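Long-range contacts in probable FAD-dependent oxidoreductase PA4991 (PDB 5EZ7), which probably works as an FAD-dependent oxidoreductase of the DAO family, binding one FAD per subunit, with a physiological substrate that is still unknown: residues 7-12 with 369-374; 51-56 with 153-158; 73-78 with 349-354. All blocks are in the same frame, centred on the assembly; numbering follows the deposited sequence.

Interaction 1 of 3, residues 7-12 with 369-374; sequences STDILI and SEHAAL
His371 bridges Ser7 and Asp9, using a ring nitrogen for each. At one end of the ring ND1 lies 2.6 Å from OG of Ser7, a short hydrogen bond in which either partner could be the donor. At the other, NE2 donates to OD1 of Asp9 at 2.7 Å in a nearly straight bond, with the oxygen lying in the ring plane. The imidazole is thus fixed against rotation from both ends, and its place suits histidine, whose two nitrogens point outward in different directions. Thr8, the residue between the two partners, passes over one face of the ring, its CA 3.6 Å above the plane, while CD2 of Leu374 comes loosely up to the methyl CG2 of Thr8.

Two torsions aim the polar groups. Ser7 holds OG opposite its backbone N (chi1 165°), which brings the hydroxyl to ND1. In Asp9 CG lies beside the backbone N and opposite the carbonyl carbon (chi1 -60°), which swings the carboxylate toward the 369-374 segment, its plane 65° from that of the imidazole. NE2 therefore meets OD1 from well above the carboxylate plane, whereas the amide N of Ser369, 3.0 Å from the same OD1, arrives from the opposite face on the syn side. Gln200 NE2 also bonds OD1, and the amide of Ala32 bonds OD2. So many donors satisfy this buried carboxylate and would probably favour its ionised form; the carboxylate may in turn raise the proton affinity of the imidazole.

Away from the annotated FAD sites, this is a His-carboxylate hydrogen bond in a structural setting: it fastens the segment that follows helix 350-364 to the chain leading into strand 10-13, the first strand of the Rossmann-type FAD-binding fold.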
loop_
_atom_site.group_PDB
_atom_site.type_symbol
_atom_site.label_atom_id
_atom_site.label_comp_id
_atom_site.label_asym_id
_atom_site.label_seq_id
_atom_site.Cartn_x
_atom_site.Cartn_y
_atom_site.Cartn_z
ATOM N N SER A 7 10.209 15.102 21.669
ATOM C CA SER A 7 11.163 15.746 20.790
ATOM C C SER A 7 11.752 14.637 19.899
ATOM O O SER A 7 12.172 13.611 20.429
ATOM C CB SER A 7 12.212 16.409 21.695
ATOM O OG SER A 7 13.375 16.780 21.026
ATOM N N THR A 8 11.698 14.794 18.575
ATOM C CA THR A 8 12.393 13.907 17.631
ATOM C C THR A 8 12.919 14.699 16.445
ATOM O O THR A 8 12.831 15.930 16.421
ATOM C CB THR A 8 11.495 12.749 17.038
ATOM O OG1 THR A 8 10.217 13.269 16.603
ATOM C CG2 THR A 8 11.393 11.595 18.019
ATOM N N ASP A 9 13.444 13.964 15.457
ATOM C CA ASP A 9 13.874 14.530 14.213
ATOM C C ASP A 9 12.742 14.634 13.221
ATOM O O ASP A 9 12.515 15.719 12.729
ATOM C CB ASP A 9 15.049 13.732 13.639
ATOM C CG ASP A 9 16.272 13.707 14.600
ATOM O OD1 ASP A 9 16.619 14.766 15.208
ATOM O OD2 ASP A 9 16.848 12.608 14.747
ATOM N N ILE A 10 12.109 13.505 12.870
ATOM C CA ILE A 10 11.005 13.494 11.880
ATOM C C ILE A 10 9.766 12.897 12.514
ATOM O O ILE A 10 9.822 11.833 13.138
ATOM C CB ILE A 10 11.397 12.840 10.522
ATOM C CG1 ILE A 10 12.461 13.703 9.819
ATOM C CG2 ILE A 10 10.234 12.839 9.541
ATOM C CD1 ILE A 10 13.813 13.196 10.103
ATOM N N LEU A 11 8.675 13.640 12.411
ATOM C CA LEU A 11 7.362 13.248 12.889
ATOM C C LEU A 11 6.502 12.862 11.667
ATOM O O LEU A 11 6.301 13.699 10.809
ATOM C CB LEU A 11 6.787 14.446 13.614
ATOM C CG LEU A 11 5.367 14.461 14.138
ATOM C CD1 LEU A 11 5.004 13.249 14.983
ATOM C CD2 LEU A 11 5.196 15.793 14.911
ATOM N N ILE A 12 6.079 11.605 11.541
ATOM C CA ILE A 12 5.326 11.100 10.389
ATOM C C ILE A 12 3.846 10.954 10.827
ATOM O O ILE A 12 3.586 10.476 11.933
ATOM C CB ILE A 12 5.809 9.688 9.954
ATOM C CG1 ILE A 12 7.317 9.529 9.905
ATOM C CG2 ILE A 12 5.245 9.247 8.596
ATOM C CD1 ILE A 12 7.995 10.493 9.047
ATOM N N SER A 369 19.637 14.708 15.468
ATOM C CA SER A 369 20.062 15.470 16.624
ATOM C C SER A 369 20.060 14.555 17.866
ATOM O O SER A 369 20.060 13.357 17.725
ATOM C CB SER A 369 19.134 16.654 16.828
ATOM O OG SER A 369 19.552 17.342 17.985
ATOM N N GLU A 370 20.095 15.128 19.067
ATOM C CA GLU A 370 20.031 14.347 20.297
ATOM C C GLU A 370 18.690 14.613 20.999
ATOM O O GLU A 370 18.266 15.757 21.129
ATOM C CB GLU A 370 21.249 14.659 21.193
ATOM C CG GLU A 370 21.773 13.456 21.999
ATOM C CD GLU A 370 22.326 12.293 21.133
ATOM O OE1 GLU A 370 21.679 11.198 21.051
ATOM O OE2 GLU A 370 23.416 12.471 20.524
ATOM N N HIS A 371 18.007 13.538 21.387
ATOM C CA HIS A 371 16.702 13.599 22.039
ATOM C C HIS A 371 16.613 12.571 23.145
ATOM O O HIS A 371 17.175 11.469 23.045
ATOM C CB HIS A 371 15.575 13.260 21.075
ATOM C CG HIS A 371 15.596 14.072 19.837
ATOM N ND1 HIS A 371 15.140 15.374 19.794
ATOM C CD2 HIS A 371 16.069 13.791 18.605
ATOM C CE1 HIS A 371 15.335 15.864 18.593
ATOM N NE2 HIS A 371 15.884 14.918 17.847
ATOM N N ALA A 372 15.861 12.940 24.184
ATOM C CA ALA A 372 15.500 12.038 25.286
ATOM C C ALA A 372 14.856 10.846 24.685
ATOM O O ALA A 372 14.169 10.971 23.676
ATOM C CB ALA A 372 14.496 12.714 26.215
ATOM N N ALA A 373 15.052 9.695 25.309
ATOM C CA ALA A 373 14.336 8.475 24.917
ATOM C C ALA A 373 12.815 8.683 24.987
ATOM O O ALA A 373 12.304 9.449 25.808
ATOM C CB ALA A 373 14.758 7.313 25.805
ATOM N N LEU A 374 12.093 8.028 24.096
ATOM C CA LEU A 374 10.632 8.118 24.133
ATOM C C LEU A 374 10.127 7.368 25.364
ATOM O O LEU A 374 10.697 6.333 25.702
ATOM C CB LEU A 374 10.030 7.515 22.863
ATOM C CG LEU A 374 10.411 8.306 21.589
ATOM C CD1 LEU A 374 10.144 7.532 20.307
ATOM C CD2 LEU A 374 9.727 9.670 21.551
#

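Interaction 2 of 3, residues 51-56 with 153-158; sequences GIIHGG and IVFDVP. With FAD (flavin-adenine dinucleotide), chain B.
Gly51 fits beneath the turn from strand 153-155 into helix 157-168, its CA 3.7 Å from the methyl CG2 of Val157. The bare CA also faces the carbonyl of Phe155, and the positive phi of 79° suits glycine. With no side chain between them the backbones lie close: Phe155 N donates to Gly51 O at 3.1 Å, and Ile53 N to Ile153 O at 2.8 Å, in an almost straight bond.

These bonds place the short, weakly bonded strand 52-53 at one edge of a three-stranded antiparallel sheet, with 153-155 in the middle and 96-98 at the far edge. Ile52 and Val154 form a non-hydrogen-bonded pair, and CG1 of Ile52 rests against the methyl CG2 of Val154 at 4.3 Å. On the other face Ile53 reaches out to Ile153, their CD1 methyls 4.2 Å apart; Trp79 from helix 75-82 packs against Ile53, Ile153 and Phe155.

The outer edge of strand 52-53 serves the flavin. Ile52 N donates to O4 of FAD, and Ile52 O accepts from flavin N3 at 2.7 Å, so the backbone of one residue pairs with the neighbouring C4 carbonyl and N3 of the pyrimidine ring. CG2 of Ile52 also lies over a face of the His54 ring, whose NE2 is 3.2 Å from flavin N3.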
loop_
_atom_site.group_PDB
_atom_site.type_symbol
_atom_site.label_atom_id
_atom_site.label_comp_id
_atom_site.label_asym_id
_atom_site.label_seq_id
_atom_site.Cartn_x
_atom_site.Cartn_y
_atom_site.Cartn_z
ATOM N N GLY A 51 -1.221 -6.176 -3.384
ATOM C CA GLY A 51 0.124 -6.539 -2.914
ATOM C C GLY A 51 1.107 -6.749 -4.034
ATOM O O GLY A 51 2.209 -7.262 -3.813
ATOM N N ILE A 52 0.734 -6.343 -5.253
ATOM C CA ILE A 52 1.551 -6.652 -6.414
ATOM C C ILE A 52 2.620 -5.599 -6.501
ATOM O O ILE A 52 2.304 -4.406 -6.502
ATOM C CB ILE A 52 0.735 -6.601 -7.718
ATOM C CG1 ILE A 52 -0.333 -7.697 -7.722
ATOM C CG2 ILE A 52 1.661 -6.726 -8.927
ATOM C CD1 ILE A 52 -1.510 -7.412 -8.636
ATOM N N ILE A 53 3.865 -6.024 -6.627
ATOM C CA ILE A 53 4.959 -5.089 -6.909
ATOM C C ILE A 53 5.246 -4.967 -8.388
ATOM O O ILE A 53 5.976 -5.763 -8.977
ATOM C CB ILE A 53 6.181 -5.420 -6.075
ATOM C CG1 ILE A 53 5.810 -5.067 -4.630
ATOM C CG2 ILE A 53 7.342 -4.520 -6.422
ATOM C CD1 ILE A 53 6.555 -5.888 -3.670
ATOM N N HIS A 54 4.631 -3.939 -8.957
ATOM C CA HIS A 54 4.715 -3.605 -10.367
ATOM C C HIS A 54 6.136 -3.201 -10.737
ATOM O O HIS A 54 6.847 -2.632 -9.929
ATOM C CB HIS A 54 3.765 -2.429 -10.679
ATOM C CG HIS A 54 2.345 -2.665 -10.278
ATOM N ND1 HIS A 54 1.519 -3.548 -10.939
ATOM C CD2 HIS A 54 1.592 -2.116 -9.298
ATOM C CE1 HIS A 54 0.324 -3.542 -10.382
ATOM N NE2 HIS A 54 0.343 -2.687 -9.377
ATOM N N GLY A 55 6.547 -3.479 -11.964
ATOM C CA GLY A 55 7.843 -3.014 -12.460
ATOM C C GLY A 55 7.835 -2.683 -13.928
ATOM O O GLY A 55 8.787 -3.027 -14.652
ATOM N N GLY A 56 6.786 -1.998 -14.381
ATOM C CA GLY A 56 6.564 -1.833 -15.839
ATOM C C GLY A 56 5.818 -0.562 -16.166
ATOM O O GLY A 56 5.206 0.026 -15.282
ATOM N N ILE A 153 6.369 -9.300 -8.034
ATOM C CA ILE A 153 6.294 -10.140 -6.840
ATOM C C ILE A 153 4.971 -9.839 -6.211
ATOM O O ILE A 153 4.486 -8.695 -6.343
ATOM C CB ILE A 153 7.275 -9.697 -5.725
ATOM C CG1 ILE A 153 8.659 -9.363 -6.230
ATOM C CG2 ILE A 153 7.415 -10.767 -4.655
ATOM C CD1 ILE A 153 9.422 -8.486 -5.242
ATOM N N VAL A 154 4.429 -10.794 -5.451
ATOM C CA VAL A 154 3.225 -10.532 -4.642
ATOM C C VAL A 154 3.434 -10.816 -3.169
ATOM O O VAL A 154 3.699 -11.947 -2.791
ATOM C CB VAL A 154 2.026 -11.353 -5.110
ATOM C CG1 VAL A 154 0.774 -10.946 -4.338
ATOM C CG2 VAL A 154 1.852 -11.187 -6.615
ATOM N N PHE A 155 3.243 -9.772 -2.362
ATOM C CA PHE A 155 3.558 -9.761 -0.939
ATOM C C PHE A 155 2.297 -10.067 -0.173
ATOM O O PHE A 155 1.246 -9.665 -0.587
ATOM C CB PHE A 155 4.088 -8.372 -0.484
ATOM C CG PHE A 155 5.587 -8.254 -0.470
ATOM C CD1 PHE A 155 6.295 -8.137 -1.644
ATOM C CD2 PHE A 155 6.301 -8.265 0.723
ATOM C CE1 PHE A 155 7.699 -8.046 -1.653
ATOM C CE2 PHE A 155 7.700 -8.186 0.719
ATOM C CZ PHE A 155 8.397 -8.093 -0.475
ATOM N N ASP A 156 2.425 -10.776 0.937
ATOM C CA ASP A 156 1.376 -10.847 1.971
ATOM C C ASP A 156 1.466 -9.529 2.751
ATOM O O ASP A 156 2.357 -9.357 3.600
ATOM C CB ASP A 156 1.614 -12.053 2.920
ATOM C CG ASP A 156 0.591 -12.133 4.077
ATOM O OD1 ASP A 156 -0.398 -11.371 4.038
ATOM O OD2 ASP A 156 0.758 -12.964 5.015
ATOM N N VAL A 157 0.563 -8.609 2.453
ATOM C CA VAL A 157 0.648 -7.242 2.979
ATOM C C VAL A 157 0.481 -7.162 4.497
ATOM O O VAL A 157 1.271 -6.511 5.158
ATOM C CB VAL A 157 -0.284 -6.240 2.258
ATOM C CG1 VAL A 157 -0.157 -4.858 2.870
ATOM C CG2 VAL A 157 0.089 -6.149 0.777
ATOM N N PRO A 158 -0.524 -7.832 5.058
ATOM C CA PRO A 158 -0.563 -7.821 6.523
ATOM C C PRO A 158 0.774 -8.237 7.207
ATOM O O PRO A 158 1.174 -7.632 8.204
ATOM C CB PRO A 158 -1.650 -8.825 6.864
ATOM C CG PRO A 158 -2.408 -9.086 5.594
ATOM C CD PRO A 158 -1.725 -8.432 4.441
HETATM P PA FAD B . -2.825 4.361 3.306
HETATM O O1A FAD B . -2.510 2.903 3.242
HETATM O O2A FAD B . -4.211 4.860 3.006
HETATM O O5B FAD B . -2.377 4.855 4.745
HETATM C C5B FAD B . -2.733 6.123 5.260
HETATM C C4B FAD B . -2.758 5.966 6.766
HETATM O O4B FAD B . -2.920 7.258 7.374
HETATM C C3B FAD B . -3.913 5.067 7.218
HETATM O O3B FAD B . -3.433 3.978 8.009
HETATM C C2B FAD B . -4.799 6.011 8.009
HETATM O O2B FAD B . -5.487 5.412 9.104
HETATM C C1B FAD B . -3.819 7.100 8.452
HETATM N N9A FAD B . -4.463 8.394 8.708
HETATM C C8A FAD B . -5.401 8.986 7.950
HETATM N N7A FAD B . -5.763 10.158 8.498
HETATM C C5A FAD B . -5.045 10.331 9.615
HETATM C C6A FAD B . -4.963 11.364 10.656
HETATM N N6A FAD B . -5.739 12.453 10.551
HETATM N N1A FAD B . -4.093 11.191 11.664
HETATM C C2A FAD B . -3.320 10.092 11.742
HETATM N N3A FAD B . -3.347 9.101 10.827
HETATM C C4A FAD B . -4.183 9.168 9.762
HETATM N N1 FAD B . -0.432 -0.684 -5.398
HETATM C C2 FAD B . 0.455 -1.582 -5.877
HETATM O O2 FAD B . 1.649 -1.232 -6.031
HETATM N N3 FAD B . 0.103 -2.840 -6.193
HETATM C C4 FAD B . -1.143 -3.286 -6.062
HETATM O O4 FAD B . -1.443 -4.461 -6.351
HETATM C C4X FAD B . -2.165 -2.368 -5.546
HETATM N N5 FAD B . -3.443 -2.761 -5.394
HETATM C C5X FAD B . -4.369 -1.915 -4.908
HETATM C C6 FAD B . -5.673 -2.366 -4.750
HETATM C C7 FAD B . -6.653 -1.531 -4.251
HETATM C C7M FAD B . -8.049 -2.046 -4.074
HETATM C C8 FAD B . -6.299 -0.144 -3.856
HETATM C C8M FAD B . -7.323 0.816 -3.290
HETATM C C9 FAD B . -5.002 0.305 -4.024
HETATM C C9A FAD B . -4.006 -0.522 -4.538
HETATM N N10 FAD B . -2.660 -0.093 -4.714
HETATM C C10 FAD B . -1.716 -1.003 -5.203
HETATM C "C1'" FAD B . -2.227 1.246 -4.348
HETATM C "C2'" FAD B . -1.805 1.221 -2.889
HETATM O "O2'" FAD B . -2.739 0.490 -2.083
HETATM C "C3'" FAD B . -1.625 2.634 -2.353
HETATM O "O3'" FAD B . -0.894 3.407 -3.325
HETATM C "C4'" FAD B . -0.859 2.623 -1.032
HETATM O "O4'" FAD B . -1.242 1.522 -0.208
HETATM C "C5'" FAD B . -1.090 3.898 -0.246
HETATM O "O5'" FAD B . -0.228 3.903 0.900
HETATM P P FAD B . -0.360 5.093 1.959
HETATM O O1P FAD B . 0.412 4.714 3.195
HETATM O O2P FAD B . -0.031 6.342 1.223
HETATM O O3P FAD B . -1.940 5.163 2.227
#

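Interaction 3 of 3, residues 73-78 with 349-354; sequences ADMPRR and LAPDFA
This is a buried, mainly apolar helix-to-helix contact, in which the first turn of helix 75-82 packs on the first turn of helix 350-364, close to the FAD site. Met75 makes most of the contact from its helix. Its chain bends at chi2 (-54°) and chi3 (108°), and the curled thioether lies along the ring of Pro351, with SD 3.8 Å from CG. Further back, CG of Met75 meets CD2 of Leu349 at 4.1 Å, the two side chains crossing at about a right angle. The flexible, unbranched methionine can bend to follow the Pro351 ring.

Proline is well placed in the first turn of a helix, where its lack of an N-H costs no helical bond, and its compact, puckered ring gives Met75 and the Arg78 guanidinium an apolar surface to lie on. In this Rossmann-type fold helix 350-364 starts just after the FAD-binding Leu347 and Ala348, with Leu349 at the N-cap position, and Trp21 of helix 17-28 also touches Pro351.

Arg78, one turn on from Met75, lays one face of its guanidinium over CB of Pro351, 3.7 Å above the plane. The charged group is held by salt bridges beyond the contact, NH1 to Asp355 and NE to Glu88.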
loop_
_atom_site.group_PDB
_atom_site.type_symbol
_atom_site.label_atom_id
_atom_site.label_comp_id
_atom_site.label_asym_id
_atom_site.label_seq_id
_atom_site.Cartn_x
_atom_site.Cartn_y
_atom_site.Cartn_z
ATOM N N ALA A 73 10.113 0.806 -12.638
ATOM C CA ALA A 73 10.811 -0.343 -13.285
ATOM C C ALA A 73 11.813 -1.070 -12.368
ATOM O O ALA A 73 12.039 -2.284 -12.479
ATOM C CB ALA A 73 11.534 0.133 -14.545
ATOM N N ASP A 74 12.392 -0.304 -11.453
ATOM C CA ASP A 74 13.346 -0.819 -10.493
ATOM C C ASP A 74 12.708 -1.362 -9.189
ATOM O O ASP A 74 13.417 -1.882 -8.334
ATOM C CB ASP A 74 14.343 0.301 -10.174
ATOM C CG ASP A 74 15.659 -0.227 -9.657
ATOM O OD1 ASP A 74 16.265 -1.090 -10.335
ATOM O OD2 ASP A 74 16.084 0.204 -8.560
ATOM N N MET A 75 11.381 -1.275 -9.035
ATOM C CA MET A 75 10.748 -1.641 -7.764
ATOM C C MET A 75 10.833 -3.150 -7.451
ATOM O O MET A 75 11.328 -3.496 -6.394
ATOM C CB MET A 75 9.331 -1.086 -7.669
ATOM C CG MET A 75 9.245 0.426 -7.398
ATOM S SD MET A 75 10.154 1.086 -5.950
ATOM C CE MET A 75 11.478 1.946 -6.776
ATOM N N PRO A 76 10.449 -4.048 -8.384
ATOM C CA PRO A 76 10.599 -5.483 -8.034
ATOM C C PRO A 76 12.014 -5.878 -7.571
ATOM O O PRO A 76 12.142 -6.586 -6.584
ATOM C CB PRO A 76 10.190 -6.233 -9.323
ATOM C CG PRO A 76 9.439 -5.225 -10.133
ATOM C CD PRO A 76 10.050 -3.880 -9.794
ATOM N N ARG A 77 13.059 -5.395 -8.226
ATOM C CA ARG A 77 14.419 -5.675 -7.743
ATOM C C ARG A 77 14.622 -5.137 -6.313
ATOM O O ARG A 77 15.036 -5.848 -5.407
ATOM C CB ARG A 77 15.457 -5.086 -8.701
ATOM C CG ARG A 77 16.910 -5.378 -8.344
ATOM C CD ARG A 77 17.874 -4.525 -9.181
ATOM N NE ARG A 77 17.745 -3.085 -8.915
ATOM C CZ ARG A 77 18.250 -2.446 -7.855
ATOM N NH1 ARG A 77 18.947 -3.098 -6.936
ATOM N NH2 ARG A 77 18.063 -1.133 -7.691
ATOM N N ARG A 78 14.299 -3.875 -6.109
ATOM C CA ARG A 78 14.445 -3.286 -4.782
ATOM C C ARG A 78 13.681 -4.011 -3.647
ATOM O O ARG A 78 14.240 -4.238 -2.592
ATOM C CB ARG A 78 14.121 -1.803 -4.837
ATOM C CG ARG A 78 15.239 -1.028 -5.547
ATOM C CD ARG A 78 15.002 0.474 -5.610
ATOM N NE ARG A 78 14.989 1.093 -4.299
ATOM C CZ ARG A 78 14.718 2.379 -4.088
ATOM N NH1 ARG A 78 14.438 3.183 -5.119
ATOM N NH2 ARG A 78 14.708 2.866 -2.840
ATOM N N LEU A 349 5.654 1.684 -5.015
ATOM C CA LEU A 349 6.460 2.911 -5.062
ATOM C C LEU A 349 6.722 3.542 -3.675
ATOM O O LEU A 349 7.208 4.673 -3.571
ATOM C CB LEU A 349 5.744 3.920 -5.990
ATOM C CG LEU A 349 5.848 3.702 -7.506
ATOM C CD1 LEU A 349 4.894 4.628 -8.273
ATOM C CD2 LEU A 349 7.244 3.983 -7.991
ATOM N N ALA A 350 6.397 2.824 -2.610
ATOM C CA ALA A 350 6.682 3.332 -1.277
ATOM C C ALA A 350 8.169 3.591 -1.076
ATOM O O ALA A 350 8.510 4.587 -0.476
ATOM C CB ALA A 350 6.169 2.409 -0.205
ATOM N N PRO A 351 9.061 2.731 -1.607
ATOM C CA PRO A 351 10.481 3.061 -1.475
ATOM C C PRO A 351 10.944 4.333 -2.252
ATOM O O PRO A 351 11.976 4.919 -1.919
ATOM C CB PRO A 351 11.194 1.799 -2.009
ATOM C CG PRO A 351 10.149 0.749 -2.151
ATOM C CD PRO A 351 8.863 1.472 -2.341
ATOM N N ASP A 352 10.216 4.713 -3.297
ATOM C CA ASP A 352 10.488 5.929 -4.052
ATOM C C ASP A 352 10.003 7.136 -3.240
ATOM O O ASP A 352 10.626 8.200 -3.258
ATOM C CB ASP A 352 9.832 5.871 -5.453
ATOM C CG ASP A 352 10.187 7.074 -6.316
ATOM O OD1 ASP A 352 11.386 7.207 -6.679
ATOM O OD2 ASP A 352 9.290 7.913 -6.616
ATOM N N PHE A 353 8.912 6.960 -2.510
ATOM C CA PHE A 353 8.396 8.016 -1.618
ATOM C C PHE A 353 9.410 8.323 -0.529
ATOM O O PHE A 353 9.774 9.483 -0.362
ATOM C CB PHE A 353 7.031 7.648 -1.033
ATOM C CG PHE A 353 6.482 8.653 -0.055
ATOM C CD1 PHE A 353 5.877 9.828 -0.501
ATOM C CD2 PHE A 353 6.543 8.425 1.308
ATOM C CE1 PHE A 353 5.362 10.754 0.386
ATOM C CE2 PHE A 353 6.019 9.349 2.209
ATOM C CZ PHE A 353 5.444 10.516 1.747
ATOM N N ALA A 354 9.891 7.284 0.158
ATOM C CA ALA A 354 11.028 7.396 1.060
ATOM C C ALA A 354 12.253 8.100 0.442
ATOM O O ALA A 354 12.762 9.026 1.029
ATOM C CB ALA A 354 11.400 6.040 1.652
#

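Interactions 2 and 3 are neighbours, with centres 11 Å apart, and Pro76 joins them: its CD lies 3.4 Å from O of His54, and its backbone O is 3.6 Å from CD1 of Ile153. Interaction 2 binds the flavin ring directly, whereas interaction 3 lies a step back from the cofactor: the side chain of Leu349 is about 7 Å from FAD and that of Met75 about 5 Å from the side chain of FAD-binding Ala348. The centre of interaction 1 is 32 Å from that of interaction 2 and 27 Å from that of interaction 3; nearest atoms are about 16 and 6 Å apart, without touching. Helix 350-364 starts in interaction 3 and leads on toward 369-374.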